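Side-chain contacts in carboxylesterase (Uncultured bacterium, PDB 5GMX), which hydrolyses carboxylic ester bonds as a family VIII carboxylesterase of beta-lactamase-like fold and also cleaves oxyimino cephalosporins: residues N93-V96 with A97-W100; R59-R62 with S63-I67; K277-G280 with A281-N284. All blocks are in the same frame, centred on the assembly; numbering follows the deposited sequence.

Contact 1: N93-V96 with A97-W100; sequences NARV and ADYW
Val96 and Trp100 lie side by side and point the same way, with Val96 CG1 set 3.9 Å from Trp100 CE3 in an apolar contact oblique to the indole. The branch of Val96 that touches Trp100 is the one standing anti to the backbone N (chi1 178°). Ala94 makes the second apolar contact, its CB lying 4.1 Å from Tyr99 CE2 and 3.7 Å from Tyr99 OH, again oblique to the ring. That phenol is held at its far end by a hydrogen bond between its hydroxyl and the backbone N of Asp91, which fixes the far end of the ring to the chain just before Asn93. The carboxylate of Asp98 meets the inner part of Arg95, OD1 lying 3.9 Å from Arg95 CB, whereas Arg95 NH1 and Asp98 OD2 stay 5.3 Å apart. The guanidinium, carried outward on an extended chain, forms its salt bridge with Asp110 through NE.

These positions are set by one tight turn of backbone. Val96 O is gripped twice, by Trp100 N at 2.9 Å in the carbonyl plane and by Tyr99 N at 3.0 Å from well above that plane. Arg95 O receives Asp98 N at 3.0 Å with an N-H...O angle of 144°, a bent bond. Together the i+3 and i+4 bonds define the short, weakly bonded helix 96-99. Backbone bonds of Ala94 to Val113 and of Val96 to Val111 tie the incoming loop to the chain near helix 113-117. Beyond this shell, Val96 packs on Leu116 of that helix and Val172 of helix 165-175, and Trp100 meets Glu171 and Arg175 of helix 165-175 together with Cys142 and Ala146 of helix 138-146.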
loop_
_atom_site.group_PDB
_atom_site.type_symbol
_atom_site.label_atom_id
_atom_site.label_comp_id
_atom_site.label_asym_id
_atom_site.label_seq_id
_atom_site.Cartn_x
_atom_site.Cartn_y
_atom_site.Cartn_z
ATOM N N ASN A 93 2.474 6.237 -20.639
ATOM C CA ASN A 93 3.612 6.498 -21.503
ATOM C C ASN A 93 3.922 7.983 -21.643
ATOM O O ASN A 93 4.939 8.346 -22.217
ATOM C CB ASN A 93 3.366 5.909 -22.892
ATOM C CG ASN A 93 3.187 4.421 -22.860
ATOM O OD1 ASN A 93 4.035 3.697 -22.346
ATOM N ND2 ASN A 93 2.066 3.952 -23.388
ATOM N N ALA A 94 3.035 8.839 -21.140
ATOM C CA ALA A 94 3.234 10.282 -21.242
ATOM C C ALA A 94 4.221 10.791 -20.201
ATOM O O ALA A 94 4.401 10.174 -19.153
ATOM C CB ALA A 94 1.898 11.012 -21.099
ATOM N N ARG A 95 4.857 11.920 -20.502
ATOM C CA ARG A 95 5.766 12.566 -19.570
ATOM C C ARG A 95 5.001 13.088 -18.368
ATOM O O ARG A 95 3.931 13.676 -18.526
ATOM C CB ARG A 95 6.510 13.725 -20.241
ATOM C CG ARG A 95 7.355 13.350 -21.457
ATOM C CD ARG A 95 7.785 14.608 -22.227
ATOM N NE ARG A 95 8.801 14.319 -23.239
ATOM C CZ ARG A 95 8.551 13.748 -24.412
ATOM N NH1 ARG A 95 7.313 13.391 -24.733
ATOM N NH2 ARG A 95 9.542 13.524 -25.264
ATOM N N VAL A 96 5.559 12.884 -17.174
ATOM C CA VAL A 96 5.018 13.482 -15.956
ATOM C C VAL A 96 4.776 14.984 -16.153
ATOM O O VAL A 96 3.752 15.521 -15.710
ATOM C CB VAL A 96 5.965 13.286 -14.743
ATOM C CG1 VAL A 96 5.388 13.956 -13.496
ATOM C CG2 VAL A 96 6.218 11.816 -14.484
ATOM N N ALA A 97 5.714 15.650 -16.833
ATOM C CA ALA A 97 5.661 17.104 -16.999
ATOM C C ALA A 97 4.482 17.562 -17.859
ATOM O O ALA A 97 4.100 18.730 -17.811
ATOM C CB ALA A 97 6.982 17.625 -17.592
ATOM N N ASP A 98 3.896 16.650 -18.630
ATOM C CA ASP A 98 2.664 16.965 -19.360
ATOM C C ASP A 98 1.538 17.349 -18.398
ATOM O O ASP A 98 0.709 18.200 -18.709
ATOM C CB ASP A 98 2.223 15.776 -20.221
ATOM C CG ASP A 98 3.067 15.614 -21.473
ATOM O OD1 ASP A 98 4.052 16.372 -21.630
ATOM O OD2 ASP A 98 2.749 14.722 -22.299
ATOM N N TYR A 99 1.523 16.718 -17.229
ATOM C CA TYR A 99 0.486 16.960 -16.229
ATOM C C TYR A 99 0.971 17.844 -15.083
ATOM O O TYR A 99 0.175 18.477 -14.387
ATOM C CB TYR A 99 -0.017 15.642 -15.654
ATOM C CG TYR A 99 -0.348 14.597 -16.686
ATOM C CD1 TYR A 99 -1.459 14.733 -17.506
ATOM C CD2 TYR A 99 0.418 13.440 -16.799
ATOM C CE1 TYR A 99 -1.776 13.768 -18.450
ATOM C CE2 TYR A 99 0.103 12.461 -17.734
ATOM C CZ TYR A 99 -0.999 12.631 -18.551
ATOM O OH TYR A 99 -1.325 11.668 -19.479
ATOM N N TRP A 100 2.286 17.847 -14.883
ATOM C CA TRP A 100 2.926 18.472 -13.729
ATOM C C TRP A 100 4.169 19.189 -14.246
ATOM O O TRP A 100 5.274 18.659 -14.172
ATOM C CB TRP A 100 3.273 17.411 -12.681
ATOM C CG TRP A 100 3.917 17.894 -11.405
ATOM C CD1 TRP A 100 4.154 19.188 -11.027
ATOM C CD2 TRP A 100 4.397 17.071 -10.334
ATOM N NE1 TRP A 100 4.758 19.215 -9.794
ATOM C CE2 TRP A 100 4.914 17.929 -9.345
ATOM C CE3 TRP A 100 4.442 15.686 -10.118
ATOM C CZ2 TRP A 100 5.472 17.452 -8.158
ATOM C CZ3 TRP A 100 4.997 15.212 -8.937
ATOM C CH2 TRP A 100 5.505 16.096 -7.972
#

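Contact 2: R59-R62 with S63-I67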
loop_
_atom_site.group_PDB
_atom_site.type_symbol
_atom_site.label_atom_id
_atom_site.label_comp_id
_atom_site.label_asym_id
_atom_site.label_seq_id
_atom_site.Cartn_x
_atom_site.Cartn_y
_atom_site.Cartn_z
ATOM N N ARG A 59 -7.449 -3.972 26.026
ATOM C CA ARG A 59 -8.510 -3.552 25.117
ATOM C C ARG A 59 -8.524 -4.465 23.907
ATOM O O ARG A 59 -7.625 -4.402 23.075
ATOM C CB ARG A 59 -8.324 -2.106 24.659
ATOM C CG ARG A 59 -8.405 -1.059 25.759
ATOM C CD ARG A 59 -8.428 0.356 25.180
ATOM N NE ARG A 59 -7.253 0.684 24.373
ATOM C CZ ARG A 59 -6.074 1.074 24.857
ATOM N NH1 ARG A 59 -5.887 1.190 26.169
ATOM N NH2 ARG A 59 -5.078 1.354 24.023
ATOM N N PRO A 60 -9.563 -5.305 23.792
ATOM C CA PRO A 60 -9.608 -6.262 22.680
ATOM C C PRO A 60 -9.729 -5.579 21.321
ATOM O O PRO A 60 -10.369 -4.539 21.198
ATOM C CB PRO A 60 -10.844 -7.115 22.991
ATOM C CG PRO A 60 -11.070 -6.938 24.477
ATOM C CD PRO A 60 -10.643 -5.534 24.769
ATOM N N TRP A 61 -9.097 -6.176 20.316
ATOM C CA TRP A 61 -9.245 -5.761 18.925
ATOM C C TRP A 61 -10.703 -5.929 18.503
ATOM O O TRP A 61 -11.318 -6.959 18.772
ATOM C CB TRP A 61 -8.316 -6.602 18.032
ATOM C CG TRP A 61 -8.138 -6.127 16.609
ATOM C CD1 TRP A 61 -9.045 -6.209 15.585
ATOM C CD2 TRP A 61 -6.961 -5.533 16.049
ATOM N NE1 TRP A 61 -8.506 -5.683 14.425
ATOM C CE2 TRP A 61 -7.231 -5.259 14.687
ATOM C CE3 TRP A 61 -5.706 -5.192 16.570
ATOM C CZ2 TRP A 61 -6.286 -4.670 13.841
ATOM C CZ3 TRP A 61 -4.771 -4.604 15.726
ATOM C CH2 TRP A 61 -5.067 -4.352 14.379
ATOM N N ARG A 62 -11.275 -4.909 17.875
ATOM C CA ARG A 62 -12.676 -4.997 17.476
ATOM C C ARG A 62 -12.811 -5.049 15.970
ATOM O O ARG A 62 -11.814 -4.937 15.254
ATOM C CB ARG A 62 -13.470 -3.843 18.075
ATOM C CG ARG A 62 -13.323 -3.835 19.597
ATOM C CD ARG A 62 -14.126 -2.754 20.255
ATOM N NE ARG A 62 -15.534 -2.904 19.911
ATOM C CZ ARG A 62 -16.536 -2.402 20.619
ATOM N NH1 ARG A 62 -16.291 -1.742 21.745
ATOM N NH2 ARG A 62 -17.783 -2.586 20.212
ATOM N N SER A 63 -14.032 -5.263 15.485
ATOM C CA SER A 63 -14.247 -5.405 14.050
ATOM C C SER A 63 -13.797 -4.166 13.271
ATOM O O SER A 63 -13.257 -4.282 12.176
ATOM C CB SER A 63 -15.722 -5.693 13.751
ATOM O OG SER A 63 -16.541 -4.631 14.187
ATOM N N ASP A 64 -14.002 -2.986 13.844
ATOM C CA ASP A 64 -13.677 -1.748 13.139
ATOM C C ASP A 64 -12.319 -1.147 13.524
ATOM O O ASP A 64 -12.038 0.001 13.188
ATOM C CB ASP A 64 -14.784 -0.710 13.377
ATOM C CG ASP A 64 -14.886 -0.274 14.830
ATOM O OD1 ASP A 64 -14.273 -0.931 15.703
ATOM O OD2 ASP A 64 -15.618 0.703 15.107
ATOM N N THR A 65 -11.492 -1.920 14.222
ATOM C CA THR A 65 -10.183 -1.437 14.658
ATOM C C THR A 65 -9.275 -1.150 13.453
ATOM O O THR A 65 -9.239 -1.916 12.489
ATOM C CB THR A 65 -9.508 -2.451 15.616
ATOM O OG1 THR A 65 -10.256 -2.511 16.838
ATOM C CG2 THR A 65 -8.076 -2.043 15.940
ATOM N N LEU A 66 -8.573 -0.020 13.509
ATOM C CA LEU A 66 -7.638 0.389 12.459
ATOM C C LEU A 66 -6.181 0.373 12.935
ATOM O O LEU A 66 -5.905 0.524 14.121
ATOM C CB LEU A 66 -7.977 1.798 11.967
ATOM C CG LEU A 66 -9.392 2.009 11.424
ATOM C CD1 LEU A 66 -9.676 3.487 11.370
ATOM C CD2 LEU A 66 -9.538 1.379 10.043
ATOM N N ILE A 67 -5.254 0.226 11.996
ATOM C CA ILE A 67 -3.826 0.284 12.302
ATOM C C ILE A 67 -3.071 0.886 11.113
ATOM O O ILE A 67 -3.511 0.778 9.964
ATOM C CB ILE A 67 -3.253 -1.128 12.642
ATOM C CG1 ILE A 67 -1.884 -1.039 13.329
ATOM C CG2 ILE A 67 -3.193 -2.015 11.406
ATOM C CD1 ILE A 67 -1.888 -0.274 14.656
HETATM O O HOH W 1 -10.133 -4.745 12.390
#
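Trp61 and Thr65 meet through a CH-pi contact: Thr65 CG2 sits 3.6 Å from the centroid of the six-membered ring of Trp61, 15° off the ring normal and thus over the face. The indole reaches forward along the chain to lie over Thr65. At the ring's outer end Trp61 CH2 comes within 4.1 Å of Ile67 CB, the two side chains crossing at about a right angle. The indole nitrogen has a polar partner of its own, since Trp61 NE1 donates to a water at 2.8 Å. This water can in turn donate to Ser63 O or Thr65 O, though it has more acceptors in reach than protons; Ser63 O also accepts from Arg273 and Thr65 O from Asn271.

At Arg62 the backbone N-H becomes the donor. Arg62 N donates to Thr65 OG1 at 2.8 Å with an N-H...O angle of 159°, a short and fairly straight bond to a side-chain hydroxyl. With OG1 anti to the carbonyl carbon (chi1 -67°), Thr65 turns its hydroxyl to this N-H and its methyl to the indole, and its two branches serve different partners. In the other direction Thr65 N donates to Arg62 O at 3.2 Å, approaching from far above the carbonyl plane. Within the turn, Arg62 CB lies 3.8 Å from Asp64 OD1, while Arg62 NE remains 4.8 Å from the same oxygen, too far for a salt bridge, though the opposite charges may still attract weakly.

The bond from Thr65 N to Arg62 O closes a type I beta turn from Arg62 to Thr65, a chain reversal in the loop joining strand 43-51 to strand 67-68 of this beta-lactamase-like fold.

Contact 3: K277-G280 with A281-N284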
loop_
_atom_site.group_PDB
_atom_site.type_symbol
_atom_site.label_atom_id
_atom_site.label_comp_id
_atom_site.label_asym_id
_atom_site.label_seq_id
_atom_site.Cartn_x
_atom_site.Cartn_y
_atom_site.Cartn_z
ATOM N N LYS A 277 -10.893 -5.993 0.446
ATOM C CA LYS A 277 -11.955 -5.528 -0.434
ATOM C C LYS A 277 -11.379 -4.865 -1.677
ATOM O O LYS A 277 -11.836 -5.141 -2.790
ATOM C CB LYS A 277 -12.890 -4.556 0.289
ATOM C CG LYS A 277 -13.929 -5.261 1.156
ATOM C CD LYS A 277 -14.857 -4.280 1.852
ATOM C CE LYS A 277 -15.832 -5.051 2.764
ATOM N NZ LYS A 277 -16.864 -4.156 3.351
ATOM N N VAL A 278 -10.384 -3.993 -1.496
ATOM C CA VAL A 278 -9.792 -3.348 -2.675
ATOM C C VAL A 278 -9.116 -4.383 -3.590
ATOM O O VAL A 278 -9.372 -4.427 -4.812
ATOM C CB VAL A 278 -8.786 -2.252 -2.285
ATOM C CG1 VAL A 278 -8.178 -1.616 -3.535
ATOM C CG2 VAL A 278 -9.477 -1.194 -1.439
ATOM N N TYR A 279 -8.264 -5.224 -3.012
ATOM C CA TYR A 279 -7.593 -6.214 -3.849
ATOM C C TYR A 279 -8.565 -7.268 -4.380
ATOM O O TYR A 279 -8.326 -7.860 -5.420
ATOM C CB TYR A 279 -6.451 -6.882 -3.092
ATOM C CG TYR A 279 -5.206 -6.039 -3.100
ATOM C CD1 TYR A 279 -4.491 -5.853 -4.273
ATOM C CD2 TYR A 279 -4.758 -5.406 -1.945
ATOM C CE1 TYR A 279 -3.337 -5.073 -4.304
ATOM C CE2 TYR A 279 -3.610 -4.623 -1.959
ATOM C CZ TYR A 279 -2.904 -4.461 -3.148
ATOM O OH TYR A 279 -1.773 -3.686 -3.179
ATOM N N GLY A 280 -9.668 -7.469 -3.667
ATOM C CA GLY A 280 -10.734 -8.358 -4.085
ATOM C C GLY A 280 -11.387 -7.833 -5.349
ATOM O O GLY A 280 -11.595 -8.596 -6.296
ATOM N N ALA A 281 -11.679 -6.532 -5.384
ATOM C CA ALA A 281 -12.167 -5.906 -6.619
ATOM C C ALA A 281 -11.153 -6.066 -7.746
ATOM O O ALA A 281 -11.521 -6.403 -8.876
ATOM C CB ALA A 281 -12.473 -4.425 -6.405
ATOM N N LEU A 282 -9.878 -5.817 -7.446
ATOM C CA LEU A 282 -8.848 -5.919 -8.486
ATOM C C LEU A 282 -8.637 -7.337 -9.023
ATOM O O LEU A 282 -8.294 -7.522 -10.184
ATOM C CB LEU A 282 -7.512 -5.366 -7.986
ATOM C CG LEU A 282 -7.556 -3.877 -7.615
ATOM C CD1 LEU A 282 -6.175 -3.374 -7.189
ATOM C CD2 LEU A 282 -8.152 -3.025 -8.741
ATOM N N ALA A 283 -8.785 -8.327 -8.160
ATOM C CA ALA A 283 -8.602 -9.712 -8.547
ATOM C C ALA A 283 -9.794 -10.225 -9.340
ATOM O O ALA A 283 -9.687 -11.216 -10.070
ATOM C CB ALA A 283 -8.376 -10.565 -7.321
ATOM N N ASN A 284 -10.928 -9.550 -9.200
ATOM C CA ASN A 284 -12.157 -9.995 -9.851
ATOM C C ASN A 284 -12.484 -9.184 -11.106
ATOM O O ASN A 284 -13.651 -9.011 -11.469
ATOM C CB ASN A 284 -13.325 -9.937 -8.865
ATOM C CG ASN A 284 -14.544 -10.680 -9.365
ATOM O OD1 ASN A 284 -14.430 -11.785 -9.893
ATOM N ND2 ASN A 284 -15.721 -10.076 -9.207
#
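Gly280, Ala281 and Leu282 form the middle of this last helical turn, and the bonds around them give its geometry. Ala281 N donates to Lys277 O at 2.9 Å and Leu282 N to Val278 O at 3.0 Å, with N-H...O angles of 163° and 160°. Gly280 O receives Asn284 N at 3.1 Å, but at 126° this bond is weak, consistent with Asn284 leaving helical torsions.

Ala281 rests its CB 3.5 Å from Val278 O. Leu282 leans back along the helix: its CG is 3.4 Å from Val278 O, and its CD1 reaches Tyr279 CD1 at 4.2 Å, oblique to the phenol ring. The side chains of Leu282 and Tyr279 leave the same flank of the helix, which brings these two atoms together although the chains cross at a slant.

The segment closes helix 272-283, which packs between helix 72-86 and the antiparallel sheet. Val278 and Leu282 touch Met76 and Thr79 of that helix; Tyr279 meets His341 of strand 339-342 and Ala351 of strand 348-352, Leu282 packs on Phe339, and Ala283 also reaches Ala351.

Along the chain contact 2 comes first, then contact 1, then contact 3, all in the same beta-lactamase-like fold. Contacts 1 and 2 lie on opposite sides of the chain's centre, 41 Å apart between centres; contact 3 is 28 Å from contact 1 and 23 Å from contact 2, centre to centre, and none touches another. Helix 72-86 falls in sequence between contacts 2 and 1 and packs against contact 3; of the phenylmethanesulfonic acid pocket, Ser71 lies just before it and Lys74 in its first turn. The side chains of Ile67 and Tyr279 are each about 12 Å from that ligand, outside the pocket, whereas contact 1 packs among helices 113-117, 138-146 and 165-175.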